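Local coordinates for Xaa-Pro Dipeptidase (Alteromonas macleodii, PDB 2QS8), which probably acts as a metal-dependent dipeptidase or carboxypeptidase of the amidohydrolase superfamily, removing the C-terminal residue of its substrate, at residues G141-P153 and Q169-V182. Residues are numbered along the deposited sequence; the frame is centred on the assembly and turned at random.
Sequences GKTIATTGGHADP and QGVVNGPYEVYAAV. With MET (methionine), chain D.
Ala145 and Val171 form a parallel beta bridge between two very short strands. Ala145 N donates to Gly170 O at 2.7 Å, and Val172 N donates to Ala145 O at 2.7 Å. The Val171 side chain packs against the turn that starts at Thr146 and against Pro153. Its CG1, anti to the backbone N (chi1 -171°), lies 3.5 Å from Thr147 N, while CG2 meets Pro153 CD at 3.8 Å. Beyond Val172, Asn173 ND2 gives a nearly straight bond (170°) to Thr147 OG1, which sits in the plane of the amide. The amide's OD1 is bound by Arg183 of a second subunit. Both segments belong to the TIM-barrel fold of the amidohydrolase family. The 141-153 segment carries His150 to the bound methionine, with His150 CE1 3.2 Å from OXT of that ligand. The end of the Ile144 side chain reaches helix 175-182, with CD1 3.6 Å from Ala181 CB. Lys142 lays CG 3.6 Å from Gln169 O, then bends at chi2 and chi4. The NZ of this buried lysine is thereby turned back to bond Thr143 O and Ala151 O. A leucine here would probably leave both carbonyls without this donor and the turn from Gly149 to Asp152 less firmly tied.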
ATOM      1  N   GLY A 141      -4.384  18.244  16.214  1.00 16.66           N
ATOM      2  CA  GLY A 141      -3.061  17.660  16.143  1.00 17.47           C
ATOM      3  C   GLY A 141      -2.386  18.012  14.819  1.00 18.56           C
ATOM      4  O   GLY A 141      -2.533  19.128  14.310  1.00 18.16           O
ATOM      5  N   LYS A 142      -1.652  17.062  14.248  1.00 19.58           N
ATOM      6  CA  LYS A 142      -0.958  17.306  12.990  1.00 19.56           C
ATOM      7  C   LYS A 142      -1.915  17.389  11.812  1.00 19.15           C
ATOM      8  O   LYS A 142      -2.729  16.493  11.604  1.00 19.33           O
ATOM      9  CB  LYS A 142       0.071  16.202  12.717  1.00 19.76           C
ATOM     10  CG  LYS A 142       0.783  16.338  11.363  1.00 18.64           C
ATOM     11  CD  LYS A 142       1.835  17.448  11.356  1.00 17.83           C
ATOM     12  CE  LYS A 142       2.358  17.702   9.948  1.00 17.23           C
ATOM     13  NZ  LYS A 142       1.372  18.439   9.111  1.00 18.96           N
ATOM     14  N   THR A 143      -1.820  18.476  11.058  1.00 18.84           N
ATOM     15  CA  THR A 143      -2.661  18.670   9.874  1.00 19.00           C
ATOM     16  C   THR A 143      -2.255  17.596   8.865  1.00 18.24           C
ATOM     17  O   THR A 143      -1.077  17.331   8.682  1.00 17.33           O
ATOM     18  CB  THR A 143      -2.423  20.061   9.220  1.00 18.39           C
ATOM     19  OG1 THR A 143      -2.813  21.095  10.135  1.00 17.91           O
ATOM     20  CG2 THR A 143      -3.235  20.189   7.933  1.00 14.84           C
ATOM     21  N   ILE A 144      -3.229  16.975   8.214  1.00 19.38           N
ATOM     22  CA  ILE A 144      -2.916  15.931   7.260  1.00 19.98           C
ATOM     23  C   ILE A 144      -2.804  16.474   5.841  1.00 19.88           C
ATOM     24  O   ILE A 144      -3.634  17.265   5.399  1.00 20.83           O
ATOM     25  CB  ILE A 144      -3.958  14.810   7.299  1.00 20.91           C
ATOM     26  CG1 ILE A 144      -4.001  14.195   8.699  1.00 19.77           C
ATOM     27  CG2 ILE A 144      -3.619  13.754   6.243  1.00 18.71           C
ATOM     28  CD1 ILE A 144      -5.038  13.081   8.858  1.00 20.61           C
ATOM     29  N   ALA A 145      -1.766  16.028   5.141  1.00 18.97           N
ATOM     30  CA  ALA A 145      -1.507  16.465   3.783  1.00 16.87           C
ATOM     31  C   ALA A 145      -0.981  15.330   2.913  1.00 15.74           C
ATOM     32  O   ALA A 145      -0.619  14.255   3.407  1.00 14.66           O
ATOM     33  CB  ALA A 145      -0.480  17.605   3.795  1.00 16.73           C
ATOM     34  N   THR A 146      -0.949  15.585   1.607  1.00 15.10           N
ATOM     35  CA  THR A 146      -0.404  14.633   0.655  1.00 15.64           C
ATOM     36  C   THR A 146       1.028  15.087   0.353  1.00 16.05           C
ATOM     37  O   THR A 146       1.389  16.228   0.627  1.00 15.36           O
ATOM     38  CB  THR A 146      -1.219  14.596  -0.645  1.00 15.50           C
ATOM     39  OG1 THR A 146      -1.394  15.918  -1.156  1.00 14.12           O
ATOM     40  CG2 THR A 146      -2.565  13.975  -0.376  1.00 15.03           C
ATOM     41  N   THR A 147       1.835  14.190  -0.205  1.00 16.96           N
ATOM     42  CA  THR A 147       3.225  14.514  -0.515  1.00 16.87           C
ATOM     43  C   THR A 147       3.402  15.900  -1.137  1.00 17.14           C
ATOM     44  O   THR A 147       2.814  16.210  -2.165  1.00 17.75           O
ATOM     45  CB  THR A 147       3.832  13.462  -1.454  1.00 18.90           C
ATOM     46  OG1 THR A 147       3.849  12.194  -0.784  1.00 17.35           O
ATOM     47  CG2 THR A 147       5.265  13.865  -1.880  1.00 16.98           C
ATOM     48  N   GLY A 148       4.219  16.729  -0.498  1.00 16.69           N
ATOM     49  CA  GLY A 148       4.461  18.064  -1.015  1.00 17.66           C
ATOM     50  C   GLY A 148       3.366  19.073  -0.728  1.00 18.72           C
ATOM     51  O   GLY A 148       3.501  20.249  -1.056  1.00 19.06           O
ATOM     52  N   GLY A 149       2.287  18.613  -0.106  1.00 20.63           N
ATOM     53  CA  GLY A 149       1.165  19.475   0.212  1.00 18.99           C
ATOM     54  C   GLY A 149       1.472  20.603   1.179  1.00 21.50           C
ATOM     55  O   GLY A 149       2.499  20.607   1.874  1.00 20.41           O
ATOM     56  N   HIS A 150       0.555  21.561   1.235  1.00 20.90           N
ATOM     57  CA  HIS A 150       0.713  22.729   2.091  1.00 21.30           C
ATOM     58  C   HIS A 150       1.161  22.409   3.510  1.00 20.77           C
ATOM     59  O   HIS A 150       1.944  23.157   4.097  1.00 20.07           O
ATOM     60  CB  HIS A 150      -0.591  23.535   2.126  1.00 21.95           C
ATOM     61  CG  HIS A 150      -0.529  24.751   2.997  1.00 25.42           C
ATOM     62  ND1 HIS A 150       0.384  25.768   2.797  1.00 23.72           N
ATOM     63  CD2 HIS A 150      -1.263  25.109   4.076  1.00 25.06           C
ATOM     64  CE1 HIS A 150       0.205  26.700   3.719  1.00 26.14           C
ATOM     65  NE2 HIS A 150      -0.788  26.327   4.507  1.00 25.70           N
ATOM     66  N   ALA A 151       0.689  21.294   4.056  1.00 19.24           N
ATOM     67  CA  ALA A 151       1.060  20.941   5.414  1.00 17.16           C
ATOM     68  C   ALA A 151       2.100  19.821   5.536  1.00 17.09           C
ATOM     69  O   ALA A 151       2.236  19.209   6.591  1.00 17.80           O
ATOM     70  CB  ALA A 151      -0.192  20.598   6.220  1.00 16.79           C
ATOM     71  N   ASP A 152       2.831  19.552   4.460  1.00 16.67           N
ATOM     72  CA  ASP A 152       3.876  18.536   4.509  1.00 18.79           C
ATOM     73  C   ASP A 152       5.014  19.206   5.284  1.00 20.37           C
ATOM     74  O   ASP A 152       5.616  20.177   4.818  1.00 20.55           O
ATOM     75  CB  ASP A 152       4.347  18.175   3.097  1.00 20.52           C
ATOM     76  CG  ASP A 152       5.432  17.095   3.092  1.00 20.42           C
ATOM     77  OD1 ASP A 152       6.170  16.982   4.093  1.00 17.37           O
ATOM     78  OD2 ASP A 152       5.554  16.373   2.077  1.00 19.55           O
ATOM     79  N   PRO A 153       5.330  18.692   6.479  1.00 20.66           N
ATOM     80  CA  PRO A 153       6.399  19.304   7.268  1.00 23.06           C
ATOM     81  C   PRO A 153       7.820  19.152   6.722  1.00 23.77           C
ATOM     82  O   PRO A 153       8.756  19.682   7.317  1.00 22.90           O
ATOM     83  CB  PRO A 153       6.230  18.643   8.630  1.00 21.17           C
ATOM     84  CG  PRO A 153       5.870  17.257   8.255  1.00 20.37           C
ATOM     85  CD  PRO A 153       4.842  17.467   7.132  1.00 19.69           C
ATOM     86  N   GLN A 169       2.731  10.263  10.122  1.00 18.82           N
ATOM     87  CA  GLN A 169       3.293  11.578  10.373  1.00 20.81           C
ATOM     88  C   GLN A 169       2.443  12.683   9.730  1.00 20.72           C
ATOM     89  O   GLN A 169       2.795  13.857   9.795  1.00 20.23           O
ATOM     90  CB  GLN A 169       4.735  11.653   9.850  1.00 20.76           C
ATOM     91  CG  GLN A 169       5.687  10.768  10.604  1.00 22.05           C
ATOM     92  CD  GLN A 169       7.095  10.784  10.032  1.00 25.78           C
ATOM     93  OE1 GLN A 169       7.291  10.681   8.821  1.00 24.11           O
ATOM     94  NE2 GLN A 169       8.089  10.898  10.911  1.00 24.82           N
ATOM     95  N   GLY A 170       1.334  12.305   9.096  1.00 20.09           N
ATOM     96  CA  GLY A 170       0.483  13.301   8.474  1.00 18.56           C
ATOM     97  C   GLY A 170       0.631  13.556   6.975  1.00 17.77           C
ATOM     98  O   GLY A 170       0.027  14.493   6.456  1.00 16.65           O
ATOM     99  N   VAL A 171       1.443  12.750   6.289  1.00 17.35           N
ATOM    100  CA  VAL A 171       1.625  12.876   4.839  1.00 16.31           C
ATOM    101  C   VAL A 171       1.147  11.564   4.209  1.00 17.58           C
ATOM    102  O   VAL A 171       1.694  10.488   4.469  1.00 17.38           O
ATOM    103  CB  VAL A 171       3.089  13.150   4.465  1.00 18.03           C
ATOM    104  CG1 VAL A 171       3.194  13.488   2.961  1.00 14.51           C
ATOM    105  CG2 VAL A 171       3.619  14.303   5.316  1.00 18.07           C
ATOM    106  N   VAL A 172       0.113  11.670   3.381  1.00 18.24           N
ATOM    107  CA  VAL A 172      -0.528  10.505   2.785  1.00 17.33           C
ATOM    108  C   VAL A 172      -0.733  10.522   1.276  1.00 17.47           C
ATOM    109  O   VAL A 172      -0.646  11.560   0.626  1.00 17.19           O
ATOM    110  CB  VAL A 172      -1.930  10.328   3.397  1.00 15.94           C
ATOM    111  CG1 VAL A 172      -1.835  10.204   4.911  1.00 14.83           C
ATOM    112  CG2 VAL A 172      -2.796  11.531   3.019  1.00 12.12           C
ATOM    113  N   ASN A 173      -1.042   9.343   0.748  1.00 17.86           N
ATOM    114  CA  ASN A 173      -1.331   9.137  -0.666  1.00 20.34           C
ATOM    115  C   ASN A 173      -2.290   7.941  -0.716  1.00 20.38           C
ATOM    116  O   ASN A 173      -1.956   6.854  -0.242  1.00 22.23           O
ATOM    117  CB  ASN A 173      -0.052   8.832  -1.458  1.00 18.15           C
ATOM    118  CG  ASN A 173       0.853  10.039  -1.594  1.00 21.51           C
ATOM    119  OD1 ASN A 173       0.500  11.035  -2.240  1.00 19.98           O
ATOM    120  ND2 ASN A 173       2.031   9.965  -0.980  1.00 17.56           N
ATOM    121  N   GLY A 174      -3.481   8.152  -1.267  1.00 20.55           N
ATOM    122  CA  GLY A 174      -4.462   7.085  -1.353  1.00 18.73           C
ATOM    123  C   GLY A 174      -5.363   7.031  -0.132  1.00 18.56           C
ATOM    124  O   GLY A 174      -5.028   7.591   0.912  1.00 18.01           O
ATOM    125  N   PRO A 175      -6.509   6.338  -0.225  1.00 18.97           N
ATOM    126  CA  PRO A 175      -7.469   6.216   0.879  1.00 17.22           C
ATOM    127  C   PRO A 175      -7.024   5.410   2.099  1.00 18.17           C
ATOM    128  O   PRO A 175      -7.443   5.700   3.221  1.00 19.67           O
ATOM    129  CB  PRO A 175      -8.694   5.607   0.199  1.00 17.00           C
ATOM    130  CG  PRO A 175      -8.082   4.735  -0.852  1.00 16.68           C
ATOM    131  CD  PRO A 175      -6.966   5.586  -1.410  1.00 17.02           C
ATOM    132  N   TYR A 176      -6.191   4.390   1.894  1.00 17.60           N
ATOM    133  CA  TYR A 176      -5.748   3.588   3.024  1.00 18.63           C
ATOM    134  C   TYR A 176      -4.756   4.364   3.887  1.00 19.39           C
ATOM    135  O   TYR A 176      -4.823   4.309   5.120  1.00 20.81           O
ATOM    136  CB  TYR A 176      -5.164   2.255   2.530  1.00 17.43           C
ATOM    137  CG  TYR A 176      -6.150   1.531   1.649  1.00 21.12           C
ATOM    138  CD1 TYR A 176      -5.802   1.115   0.359  1.00 20.40           C
ATOM    139  CD2 TYR A 176      -7.466   1.336   2.077  1.00 19.54           C
ATOM    140  CE1 TYR A 176      -6.752   0.529  -0.489  1.00 22.39           C
ATOM    141  CE2 TYR A 176      -8.414   0.756   1.245  1.00 20.38           C
ATOM    142  CZ  TYR A 176      -8.056   0.355  -0.037  1.00 22.52           C
ATOM    143  OH  TYR A 176      -9.010  -0.212  -0.856  1.00 23.85           O
ATOM    144  N   GLU A 177      -3.844   5.097   3.254  1.00 18.45           N
ATOM    145  CA  GLU A 177      -2.893   5.885   4.028  1.00 19.30           C
ATOM    146  C   GLU A 177      -3.672   6.995   4.739  1.00 18.36           C
ATOM    147  O   GLU A 177      -3.286   7.422   5.817  1.00 18.96           O
ATOM    148  CB  GLU A 177      -1.789   6.486   3.143  1.00 16.98           C
ATOM    149  CG  GLU A 177      -0.907   5.461   2.465  1.00 18.57           C
ATOM    150  CD  GLU A 177       0.442   6.014   2.008  1.00 21.81           C
ATOM    151  OE1 GLU A 177       0.567   7.244   1.777  1.00 22.20           O
ATOM    152  OE2 GLU A 177       1.386   5.204   1.864  1.00 22.61           O
ATOM    153  N   VAL A 178      -4.773   7.451   4.137  1.00 18.49           N
ATOM    154  CA  VAL A 178      -5.593   8.481   4.765  1.00 17.80           C
ATOM    155  C   VAL A 178      -6.122   7.968   6.107  1.00 19.28           C
ATOM    156  O   VAL A 178      -6.035   8.673   7.112  1.00 20.01           O
ATOM    157  CB  VAL A 178      -6.793   8.902   3.886  1.00 18.50           C
ATOM    158  CG1 VAL A 178      -7.889   9.576   4.743  1.00 17.72           C
ATOM    159  CG2 VAL A 178      -6.334   9.883   2.839  1.00 17.64           C
ATOM    160  N   TYR A 179      -6.657   6.742   6.119  1.00 18.77           N
ATOM    161  CA  TYR A 179      -7.191   6.161   7.347  1.00 19.19           C
ATOM    162  C   TYR A 179      -6.100   6.017   8.415  1.00 19.82           C
ATOM    163  O   TYR A 179      -6.342   6.270   9.594  1.00 21.12           O
ATOM    164  CB  TYR A 179      -7.835   4.790   7.075  1.00 19.32           C
ATOM    165  CG  TYR A 179      -9.330   4.841   6.823  1.00 19.27           C
ATOM    166  CD1 TYR A 179      -9.836   5.183   5.567  1.00 19.26           C
ATOM    167  CD2 TYR A 179     -10.241   4.540   7.845  1.00 17.97           C
ATOM    168  CE1 TYR A 179     -11.211   5.220   5.333  1.00 17.61           C
ATOM    169  CE2 TYR A 179     -11.622   4.574   7.622  1.00 18.70           C
ATOM    170  CZ  TYR A 179     -12.096   4.915   6.368  1.00 19.89           C
ATOM    171  OH  TYR A 179     -13.452   4.949   6.160  1.00 22.65           O
ATOM    172  N   ALA A 180      -4.909   5.604   8.000  1.00 18.38           N
ATOM    173  CA  ALA A 180      -3.809   5.452   8.930  1.00 19.81           C
ATOM    174  C   ALA A 180      -3.545   6.800   9.577  1.00 20.22           C
ATOM    175  O   ALA A 180      -3.379   6.886  10.791  1.00 22.81           O
ATOM    176  CB  ALA A 180      -2.554   4.963   8.207  1.00 18.42           C
ATOM    177  N   ALA A 181      -3.523   7.852   8.764  1.00 19.88           N
ATOM    178  CA  ALA A 181      -3.271   9.208   9.251  1.00 19.09           C
ATOM    179  C   ALA A 181      -4.378   9.745  10.174  1.00 19.37           C
ATOM    180  O   ALA A 181      -4.091  10.412  11.172  1.00 19.92           O
ATOM    181  CB  ALA A 181      -3.064  10.161   8.070  1.00 19.28           C
ATOM    182  N   VAL A 182      -5.634   9.478   9.836  1.00 17.98           N
ATOM    183  CA  VAL A 182      -6.738   9.936  10.664  1.00 16.63           C
ATOM    184  C   VAL A 182      -6.699   9.183  11.996  1.00 15.11           C
ATOM    185  O   VAL A 182      -6.810   9.779  13.053  1.00 17.02           O
ATOM    186  CB  VAL A 182      -8.100   9.701   9.973  1.00 17.35           C
ATOM    187  CG1 VAL A 182      -9.244   9.940  10.946  1.00 15.00           C
ATOM    188  CG2 VAL A 182      -8.231  10.631   8.784  1.00 17.16           C
TER
HETATM  189  N   MET D 600      -2.134  29.911   6.705  1.00 39.57           N
HETATM  190  CA  MET D 600      -2.776  30.221   5.394  1.00 38.07           C
HETATM  191  C   MET D 600      -1.898  29.803   4.218  1.00 36.81           C
HETATM  192  O   MET D 600      -2.454  29.592   3.121  1.00 35.27           O
HETATM  193  CB  MET D 600      -3.059  31.719   5.299  1.00 41.37           C
HETATM  194  CG  MET D 600      -3.769  32.111   4.032  1.00 44.20           C
HETATM  195  SD  MET D 600      -4.258  33.799   4.081  1.00 50.81           S
HETATM  196  CE  MET D 600      -5.525  33.709   5.314  1.00 47.95           C
HETATM  197  OXT MET D 600      -0.666  29.703   4.410  1.00 34.66           O